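Local atomic coordinates of cell envelope-related transcriptional attenuator domain-containing protein (PDB entry 4OBM), a protein that is of unknown function but belongs to the LytR-CpsA-Psr family, whose members typically attach glycopolymers to the bacterial cell wall. Residues I98-S103 against N198-N203; T115-P120 against Q141-E146; F176-F181 against K224-D229. All blocks are in the same frame, centred on the assembly; numbering follows the deposited sequence.

Contacts 1 and 3 lie at the two outermost strands of one mixed sheet. In contact 1 strand 201-202 pairs with strand 94-100. In contact 3 helix 164-181 meets the lead-in to strand 228-230. Their centres are about 22 Å apart. Contact 2 is a separate two-stranded pairing, with its centre about 23 Å from contact 1 and about 15 Å from contact 3. It touches contact 3 through Gln179 of helix 164-181. Along the chain contact 2 is nested between the segments of contact 1, whereas contacts 1 and 3 alternate. The two chain closures therefore interlock, and helix 164-181 links the small sheet to one margin of the large one.

Contact 1 (I98-S103 against N198-N203)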
loop_
_atom_site.group_PDB
_atom_site.type_symbol
_atom_site.label_atom_id
_atom_site.label_comp_id
_atom_site.label_asym_id
_atom_site.label_seq_id
_atom_site.Cartn_x
_atom_site.Cartn_y
_atom_site.Cartn_z
ATOM N N ILE A 98 0.207 3.679 -8.497
ATOM C CA ILE A 98 -1.170 4.167 -8.608
ATOM C C ILE A 98 -1.275 5.458 -7.793
ATOM O O ILE A 98 -1.055 5.427 -6.586
ATOM C CB ILE A 98 -2.298 3.157 -8.183
ATOM C CG1 ILE A 98 -2.165 1.774 -8.868
ATOM C CG2 ILE A 98 -3.710 3.783 -8.424
ATOM C CD1 ILE A 98 -2.944 0.685 -8.166
ATOM N N ARG A 99 -1.616 6.571 -8.424
ATOM C CA ARG A 99 -1.858 7.784 -7.649
ATOM C C ARG A 99 -3.349 7.958 -7.560
ATOM O O ARG A 99 -4.010 8.203 -8.575
ATOM C CB ARG A 99 -1.178 9.044 -8.225
ATOM C CG ARG A 99 -1.614 10.317 -7.473
ATOM C CD ARG A 99 -1.247 11.589 -8.203
ATOM N NE ARG A 99 0.198 11.676 -8.338
ATOM C CZ ARG A 99 0.865 12.749 -8.726
ATOM N NH1 ARG A 99 0.215 13.875 -9.018
ATOM N NH2 ARG A 99 2.181 12.713 -8.822
ATOM N N PHE A 100 -3.881 7.780 -6.351
ATOM C CA PHE A 100 -5.299 7.951 -6.079
ATOM C C PHE A 100 -5.581 9.394 -5.778
ATOM O O PHE A 100 -4.670 10.125 -5.413
ATOM C CB PHE A 100 -5.727 7.095 -4.865
ATOM C CG PHE A 100 -5.744 5.608 -5.105
ATOM C CD1 PHE A 100 -6.817 5.003 -5.755
ATOM C CD2 PHE A 100 -4.704 4.802 -4.649
ATOM C CE1 PHE A 100 -6.827 3.628 -5.986
ATOM C CE2 PHE A 100 -4.720 3.424 -4.874
ATOM C CZ PHE A 100 -5.783 2.846 -5.536
ATOM N N THR A 101 -6.850 9.794 -5.893
ATOM C CA THR A 101 -7.318 11.100 -5.439
ATOM C C THR A 101 -8.367 10.825 -4.359
ATOM O O THR A 101 -8.747 9.657 -4.164
ATOM C CB THR A 101 -7.870 11.938 -6.584
ATOM O OG1 THR A 101 -9.053 11.285 -7.046
ATOM C CG2 THR A 101 -6.836 12.174 -7.720
ATOM N N LYS A 102 -8.898 11.876 -3.699
ATOM C CA LYS A 102 -9.956 11.638 -2.707
ATOM C C LYS A 102 -11.104 10.877 -3.373
ATOM O O LYS A 102 -11.602 9.893 -2.824
ATOM C CB LYS A 102 -10.453 12.955 -2.075
ATOM C CG LYS A 102 -11.724 12.813 -1.257
ATOM C CD LYS A 102 -12.084 14.080 -0.571
ATOM C CE LYS A 102 -13.379 13.924 0.202
ATOM N NZ LYS A 102 -13.647 15.113 1.053
ATOM N N SER A 103 -11.450 11.314 -4.594
ATOM C CA SER A 103 -12.522 10.783 -5.420
ATOM C C SER A 103 -12.289 9.314 -5.858
ATOM O O SER A 103 -13.181 8.486 -5.666
ATOM C CB SER A 103 -12.712 11.677 -6.644
ATOM O OG SER A 103 -13.792 11.231 -7.443
ATOM N N ASN A 198 -8.625 2.593 -15.939
ATOM C CA ASN A 198 -9.375 3.620 -16.641
ATOM C C ASN A 198 -9.606 4.916 -15.880
ATOM O O ASN A 198 -9.866 5.916 -16.536
ATOM C CB ASN A 198 -10.728 3.068 -17.140
ATOM C CG ASN A 198 -10.600 1.996 -18.208
ATOM O OD1 ASN A 198 -10.333 2.268 -19.378
ATOM N ND2 ASN A 198 -10.775 0.741 -17.835
ATOM N N PHE A 199 -9.551 4.940 -14.545
ATOM C CA PHE A 199 -9.909 6.187 -13.863
ATOM C C PHE A 199 -8.862 6.703 -12.859
ATOM O O PHE A 199 -9.038 7.791 -12.304
ATOM C CB PHE A 199 -11.297 6.037 -13.194
ATOM C CG PHE A 199 -12.390 5.876 -14.236
ATOM C CD1 PHE A 199 -12.908 6.982 -14.902
ATOM C CD2 PHE A 199 -12.831 4.610 -14.619
ATOM C CE1 PHE A 199 -13.879 6.827 -15.894
ATOM C CE2 PHE A 199 -13.797 4.458 -15.618
ATOM C CZ PHE A 199 -14.323 5.567 -16.240
ATOM N N THR A 200 -7.766 5.969 -12.661
ATOM C CA THR A 200 -6.735 6.439 -11.756
ATOM C C THR A 200 -5.496 6.829 -12.557
ATOM O O THR A 200 -5.313 6.361 -13.679
ATOM C CB THR A 200 -6.406 5.395 -10.665
ATOM O OG1 THR A 200 -5.620 4.335 -11.216
ATOM C CG2 THR A 200 -7.640 4.857 -9.954
ATOM N N ASN A 201 -4.641 7.675 -11.967
ATOM C CA ASN A 201 -3.357 8.055 -12.531
ATOM C C ASN A 201 -2.406 6.868 -12.281
ATOM O O ASN A 201 -1.945 6.682 -11.162
ATOM C CB ASN A 201 -2.857 9.355 -11.881
ATOM C CG ASN A 201 -1.582 9.928 -12.463
ATOM O OD1 ASN A 201 -0.797 9.262 -13.149
ATOM N ND2 ASN A 201 -1.340 11.189 -12.176
ATOM N N THR A 202 -2.175 6.029 -13.297
ATOM C CA THR A 202 -1.343 4.836 -13.107
ATOM C C THR A 202 -0.554 4.480 -14.373
ATOM O O THR A 202 -0.928 4.900 -15.464
ATOM C CB THR A 202 -2.232 3.638 -12.623
ATOM O OG1 THR A 202 -1.415 2.498 -12.383
ATOM C CG2 THR A 202 -3.362 3.273 -13.600
ATOM N N ASN A 203 0.527 3.680 -14.220
ATOM C CA ASN A 203 1.293 3.194 -15.365
ATOM C C ASN A 203 1.122 1.673 -15.452
ATOM O O ASN A 203 1.875 0.995 -16.160
ATOM C CB ASN A 203 2.767 3.608 -15.282
ATOM C CG ASN A 203 3.501 3.031 -14.105
ATOM O OD1 ASN A 203 2.908 2.681 -13.084
ATOM N ND2 ASN A 203 4.811 2.938 -14.218
HETATM O O HOH W 1 -6.537 8.694 -9.292
#
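Arg99 N donates to Asn201 O at 2.8 Å, and the bond is nearly straight at 176°. The return bond of this antiparallel pair, Asn201 N to Arg99 O, is weak at 3.5 Å. A water fits beside it: it donates to Arg99 O at 2.7 Å and accepts only a weak bond from Asn201 N. The pair is thus tight on one side and splayed on the other, where the chain has just left helix 186-199.

The Arg99 and Asn201 side chains extend together from the same face of the strands. Both have CG anti to the backbone N (chi1 173° in Arg99). Asn201 ND2 lies over one face of the guanidinium and comes within 4.0 Å of Arg99 CD. The guanidinium and amide planes are 42° apart, so this is no flat stack. The charge of Arg99 is met by a salt bridge from its NE to Glu79.

Ile98 and Thr202 pack on the other face of the strands, and Thr200 joins them from the loop before strand 201-202. Ile98 CG2 reaches Thr200 OG1 at 3.4 Å, while Ile98 CG1 lies 3.7 Å from Thr202 OG1. Both hydroxyls have polar partners elsewhere, Thr200 at Ile196 O and Thr202 at Tyr97 O. Further out, Thr200 CG2 approaches the Phe100 ring obliquely, and Ile196 of helix 186-199 covers both Ile98 and Phe100.

This is a short antiparallel edge pairing. Strand 201-202 follows directly on helix 186-199 and closes one margin of the mixed sheet in this alpha/beta fold.

Contact 2 (T115-P120 against Q141-E146)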
loop_
_atom_site.group_PDB
_atom_site.type_symbol
_atom_site.label_atom_id
_atom_site.label_comp_id
_atom_site.label_asym_id
_atom_site.label_seq_id
_atom_site.Cartn_x
_atom_site.Cartn_y
_atom_site.Cartn_z
ATOM N N THR A 115 -15.351 -1.952 5.400
ATOM C CA THR A 115 -14.364 -2.563 6.290
ATOM C C THR A 115 -14.808 -2.369 7.749
ATOM O O THR A 115 -15.280 -1.287 8.123
ATOM C CB THR A 115 -12.949 -2.004 6.022
ATOM O OG1 THR A 115 -12.686 -2.035 4.621
ATOM C CG2 THR A 115 -11.867 -2.802 6.726
ATOM N N THR A 116 -14.660 -3.424 8.559
ATOM C CA THR A 116 -14.979 -3.418 9.986
ATOM C C THR A 116 -13.676 -3.140 10.758
ATOM O O THR A 116 -12.714 -3.895 10.637
ATOM C CB THR A 116 -15.675 -4.718 10.383
ATOM O OG1 THR A 116 -16.972 -4.717 9.796
ATOM C CG2 THR A 116 -15.803 -4.878 11.877
ATOM N N LEU A 117 -13.643 -2.034 11.510
ATOM C CA LEU A 117 -12.451 -1.602 12.256
ATOM C C LEU A 117 -12.765 -1.291 13.699
ATOM O O LEU A 117 -13.826 -0.735 14.000
ATOM C CB LEU A 117 -11.813 -0.347 11.613
ATOM C CG LEU A 117 -11.580 -0.364 10.096
ATOM C CD1 LEU A 117 -11.459 1.048 9.548
ATOM C CD2 LEU A 117 -10.372 -1.218 9.737
ATOM N N THR A 118 -11.803 -1.587 14.584
ATOM C CA THR A 118 -11.903 -1.274 16.007
ATOM C C THR A 118 -11.192 0.062 16.249
ATOM O O THR A 118 -9.965 0.137 16.160
ATOM C CB THR A 118 -11.342 -2.420 16.871
ATOM O OG1 THR A 118 -12.086 -3.602 16.592
ATOM C CG2 THR A 118 -11.423 -2.116 18.371
ATOM N N VAL A 119 -11.973 1.111 16.553
ATOM C CA VAL A 119 -11.452 2.437 16.893
ATOM C C VAL A 119 -11.062 2.385 18.398
ATOM O O VAL A 119 -11.925 2.098 19.242
ATOM C CB VAL A 119 -12.443 3.575 16.527
ATOM C CG1 VAL A 119 -11.876 4.941 16.899
ATOM C CG2 VAL A 119 -12.783 3.541 15.036
ATOM N N PRO A 120 -9.747 2.545 18.725
ATOM C CA PRO A 120 -9.301 2.394 20.129
ATOM C C PRO A 120 -9.888 3.421 21.101
ATOM O O PRO A 120 -10.182 3.056 22.243
ATOM C CB PRO A 120 -7.771 2.520 20.047
ATOM C CG PRO A 120 -7.511 3.239 18.765
ATOM C CD PRO A 120 -8.602 2.808 17.824
ATOM N N GLN A 141 -16.711 -1.154 14.371
ATOM C CA GLN A 141 -17.748 -0.560 13.532
ATOM C C GLN A 141 -17.551 -0.841 12.049
ATOM O O GLN A 141 -16.413 -1.033 11.615
ATOM C CB GLN A 141 -17.755 0.972 13.737
ATOM C CG GLN A 141 -18.072 1.458 15.149
ATOM C CD GLN A 141 -17.510 2.837 15.387
ATOM O OE1 GLN A 141 -18.205 3.846 15.249
ATOM N NE2 GLN A 141 -16.235 2.913 15.739
ATOM N N ILE A 142 -18.657 -0.774 11.263
ATOM C CA ILE A 142 -18.684 -1.010 9.815
ATOM C C ILE A 142 -18.500 0.312 9.117
ATOM O O ILE A 142 -19.372 1.177 9.205
ATOM C CB ILE A 142 -19.980 -1.751 9.337
ATOM C CG1 ILE A 142 -20.154 -3.118 10.046
ATOM C CG2 ILE A 142 -19.959 -1.940 7.804
ATOM C CD1 ILE A 142 -21.617 -3.595 10.204
ATOM N N PHE A 143 -17.378 0.469 8.410
ATOM C CA PHE A 143 -17.053 1.730 7.747
ATOM C C PHE A 143 -17.432 1.737 6.275
ATOM O O PHE A 143 -16.947 0.900 5.520
ATOM C CB PHE A 143 -15.548 2.043 7.892
ATOM C CG PHE A 143 -15.121 2.626 9.221
ATOM C CD1 PHE A 143 -15.060 1.830 10.364
ATOM C CD2 PHE A 143 -14.726 3.957 9.321
ATOM C CE1 PHE A 143 -14.672 2.371 11.594
ATOM C CE2 PHE A 143 -14.326 4.496 10.554
ATOM C CZ PHE A 143 -14.310 3.699 11.682
ATOM N N THR A 144 -18.256 2.719 5.857
ATOM C CA THR A 144 -18.603 2.905 4.450
ATOM C C THR A 144 -17.448 3.697 3.802
ATOM O O THR A 144 -16.568 4.169 4.521
ATOM C CB THR A 144 -19.979 3.553 4.264
ATOM O OG1 THR A 144 -20.034 4.773 4.986
ATOM C CG2 THR A 144 -21.133 2.625 4.648
ATOM N N ALA A 145 -17.422 3.789 2.454
ATOM C CA ALA A 145 -16.384 4.445 1.647
ATOM C C ALA A 145 -15.939 5.801 2.202
ATOM O O ALA A 145 -14.744 5.963 2.470
ATOM C CB ALA A 145 -16.869 4.617 0.222
ATOM N N GLU A 146 -16.884 6.762 2.363
ATOM C CA GLU A 146 -16.592 8.116 2.842
ATOM C C GLU A 146 -16.093 8.146 4.302
ATOM O O GLU A 146 -15.246 8.972 4.624
ATOM C CB GLU A 146 -17.816 9.034 2.687
ATOM C CG GLU A 146 -18.121 9.385 1.240
ATOM C CD GLU A 146 -19.355 10.235 1.020
ATOM O OE1 GLU A 146 -19.468 11.311 1.651
ATOM O OE2 GLU A 146 -20.196 9.840 0.183
#
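Four backbone hydrogen bonds join Thr115 and Leu117 to Phe143 and Gln141. In the Thr115-Phe143 pair, Phe143 N donates to Thr115 O at 2.8 Å, and Thr115 N returns a longer bond of 3.3 Å to Phe143 O. Leu117 and Gln141 form the second hydrogen-bonded pair: Leu117 N donates to Gln141 O and Gln141 N to Leu117 O, each at 2.9 Å. Between them sits the non-hydrogen-bonded pair Thr116-Ile142. Here Thr116 CA makes a close CH contact of 3.2 Å to Gln141 O.

Phe143 has the largest share of the buried surface. Leu117 CD1 lies over one face of its ring, 4.0 Å from the centroid, in a CH-pi contact. Val119 CG2 comes instead to the ring edge, 3.7 Å from Phe143 CZ. Phe143 CG is anti to the carbonyl carbon (chi1 -79°), which lays the ring across the side chains of Leu117 and Val119. Val119 CG2 also meets Gln141 NE2 at 3.6 Å. That amide nitrogen is held by the carbonyls of Gly139 and Lys137.

On the other face of the strands, Thr116 OG1 rests against Ile142 CG1. The second shell is helical. Tyr151 of helix 145-152 meets the Phe143 ring and also touches Leu117 and Val119. Met148 of the same helix covers Thr115 and Leu117.

The chemistry is divided: backbone bonds fix the register, and the aromatic ring with its aliphatic neighbours buries one face. The polar end of Gln141 can border this apolar patch because its nitrogen is satisfied by backbone carbonyls.

Contact 3 (F176-F181 against K224-D229); sequences FIDQNF and KSSVTD
Asp178 reaches from helix 164-181 to the chain at Ser226, Val227 and Thr228. Its CB passes 3.9 Å from Ser225 O. CG stands anti to the carbonyl carbon (chi1 -71°), which carries the carboxylate across to the facing backbone. OD1 accepts from Val227 N at 3.0 Å, with an N-H...O angle of 167°; the donor comes from above the carboxylate plane, 44° out of it. OD2 takes a short bond of 2.6 Å from Ser226 OG, on the syn side but tilted out of the carboxylate plane. Thr228 OG1 is 3.1 Å from both OD1 and OD2. Either bond would be weak, and which acceptor takes the proton is not settled; Ser174 O is also within weak reach.

Ser226 OG has a second task. It accepts from Thr228 N at 3.3 Å and so closes an ST turn. The carboxylate thus holds the backbone N of Val227 and the hydroxyl that closes the turn. With Asp178 replaced by an alanine, Val227 N and Ser226 OG would probably lose their shared acceptor group, and the turn would be freer to shift against the helix.

Beside this polar group the packing is apolar. Ile177 CG2 meets Thr228 CG2 at 3.7 Å and also touches Val227 CG2. Leu220 of helix 213-220 packs on Val227 as well.

The turn leads straight into strand 228-230, an outermost strand of the mixed sheet. Backbone bonds from Val227 and Asp229 to Phe53, and from Asp229 to Leu55, join it to strand 52-58. Helix 164-181 thus packs beside this margin, while its Phe176 and Gln179 reach strand 115-119.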
loop_
_atom_site.group_PDB
_atom_site.type_symbol
_atom_site.label_atom_id
_atom_site.label_comp_id
_atom_site.label_asym_id
_atom_site.label_seq_id
_atom_site.Cartn_x
_atom_site.Cartn_y
_atom_site.Cartn_z
ATOM N N PHE A 176 -8.915 -3.920 5.132
ATOM C CA PHE A 176 -9.664 -3.746 3.871
ATOM C C PHE A 176 -9.351 -4.869 2.857
ATOM O O PHE A 176 -10.269 -5.379 2.215
ATOM C CB PHE A 176 -9.357 -2.355 3.252
ATOM C CG PHE A 176 -9.921 -2.134 1.866
ATOM C CD1 PHE A 176 -11.294 -2.005 1.666
ATOM C CD2 PHE A 176 -9.081 -2.062 0.760
ATOM C CE1 PHE A 176 -11.816 -1.827 0.378
ATOM C CE2 PHE A 176 -9.607 -1.896 -0.524
ATOM C CZ PHE A 176 -10.969 -1.768 -0.706
ATOM N N ILE A 177 -8.061 -5.257 2.737
ATOM C CA ILE A 177 -7.606 -6.309 1.824
ATOM C C ILE A 177 -8.072 -7.690 2.325
ATOM O O ILE A 177 -8.546 -8.492 1.529
ATOM C CB ILE A 177 -6.066 -6.262 1.584
ATOM C CG1 ILE A 177 -5.669 -4.985 0.786
ATOM C CG2 ILE A 177 -5.568 -7.540 0.859
ATOM C CD1 ILE A 177 -4.176 -4.566 0.883
ATOM N N ASP A 178 -7.920 -7.963 3.628
ATOM C CA ASP A 178 -8.315 -9.236 4.242
ATOM C C ASP A 178 -9.821 -9.470 4.236
ATOM O O ASP A 178 -10.253 -10.593 3.967
ATOM C CB ASP A 178 -7.817 -9.304 5.688
ATOM C CG ASP A 178 -6.322 -9.460 5.823
ATOM O OD1 ASP A 178 -5.656 -9.752 4.796
ATOM O OD2 ASP A 178 -5.823 -9.358 6.961
ATOM N N GLN A 179 -10.615 -8.445 4.550
ATOM C CA GLN A 179 -12.066 -8.616 4.645
ATOM C C GLN A 179 -12.791 -8.639 3.304
ATOM O O GLN A 179 -13.906 -9.173 3.243
ATOM C CB GLN A 179 -12.678 -7.517 5.511
ATOM C CG GLN A 179 -12.318 -7.654 6.983
ATOM C CD GLN A 179 -12.556 -6.374 7.724
ATOM O OE1 GLN A 179 -13.480 -5.618 7.410
ATOM N NE2 GLN A 179 -11.752 -6.125 8.746
ATOM N N ASN A 180 -12.202 -8.048 2.250
ATOM C CA ASN A 180 -12.882 -7.941 0.960
ATOM C C ASN A 180 -12.171 -8.591 -0.216
ATOM O O ASN A 180 -12.763 -8.612 -1.293
ATOM C CB ASN A 180 -13.100 -6.480 0.617
ATOM C CG ASN A 180 -14.000 -5.758 1.557
ATOM O OD1 ASN A 180 -15.213 -5.988 1.588
ATOM N ND2 ASN A 180 -13.415 -4.862 2.335
ATOM N N PHE A 181 -10.919 -9.058 -0.067
ATOM C CA PHE A 181 -10.229 -9.665 -1.218
ATOM C C PHE A 181 -10.041 -11.149 -1.045
ATOM O O PHE A 181 -9.934 -11.845 -2.050
ATOM C CB PHE A 181 -8.873 -9.003 -1.515
ATOM C CG PHE A 181 -8.968 -7.659 -2.187
ATOM C CD1 PHE A 181 -9.301 -6.522 -1.460
ATOM C CD2 PHE A 181 -8.689 -7.521 -3.541
ATOM C CE1 PHE A 181 -9.378 -5.276 -2.082
ATOM C CE2 PHE A 181 -8.751 -6.273 -4.160
ATOM C CZ PHE A 181 -9.096 -5.157 -3.426
ATOM N N LYS A 224 -7.123 -18.633 4.431
ATOM C CA LYS A 224 -6.419 -17.731 5.328
ATOM C C LYS A 224 -7.328 -16.645 5.870
ATOM O O LYS A 224 -8.167 -16.113 5.141
ATOM C CB LYS A 224 -5.229 -17.075 4.610
ATOM C CG LYS A 224 -3.952 -17.906 4.577
ATOM C CD LYS A 224 -2.824 -17.162 3.855
ATOM C CE LYS A 224 -1.653 -16.852 4.750
ATOM N NZ LYS A 224 -0.705 -15.891 4.119
ATOM N N SER A 225 -7.136 -16.292 7.150
ATOM C CA SER A 225 -7.856 -15.188 7.781
ATOM C C SER A 225 -7.201 -13.881 7.363
ATOM O O SER A 225 -7.850 -12.830 7.355
ATOM C CB SER A 225 -7.850 -15.334 9.298
ATOM O OG SER A 225 -8.583 -16.491 9.660
ATOM N N SER A 226 -5.904 -13.959 6.995
ATOM C CA SER A 226 -5.138 -12.799 6.560
ATOM C C SER A 226 -4.134 -13.122 5.448
ATOM O O SER A 226 -3.428 -14.137 5.493
ATOM C CB SER A 226 -4.406 -12.176 7.739
ATOM O OG SER A 226 -3.797 -10.951 7.373
ATOM N N VAL A 227 -4.062 -12.213 4.465
ATOM C CA VAL A 227 -3.111 -12.264 3.355
ATOM C C VAL A 227 -2.228 -10.997 3.426
ATOM O O VAL A 227 -1.569 -10.630 2.453
ATOM C CB VAL A 227 -3.794 -12.438 1.965
ATOM C CG1 VAL A 227 -4.475 -13.803 1.855
ATOM C CG2 VAL A 227 -4.763 -11.289 1.664
ATOM N N THR A 228 -2.220 -10.329 4.580
ATOM C CA THR A 228 -1.431 -9.105 4.697
ATOM C C THR A 228 -0.465 -9.128 5.878
ATOM O O THR A 228 -0.568 -9.937 6.802
ATOM C CB THR A 228 -2.327 -7.840 4.736
ATOM O OG1 THR A 228 -3.347 -7.959 5.726
ATOM C CG2 THR A 228 -2.945 -7.535 3.399
ATOM N N ASP A 229 0.510 -8.226 5.777
ATOM C CA ASP A 229 1.564 -7.909 6.711
ATOM C C ASP A 229 2.003 -6.486 6.435
ATOM O O ASP A 229 1.695 -5.937 5.380
ATOM C CB ASP A 229 2.739 -8.887 6.574
ATOM C CG ASP A 229 2.564 -10.145 7.385
ATOM O OD1 ASP A 229 2.810 -10.096 8.611
ATOM O OD2 ASP A 229 2.185 -11.185 6.796
#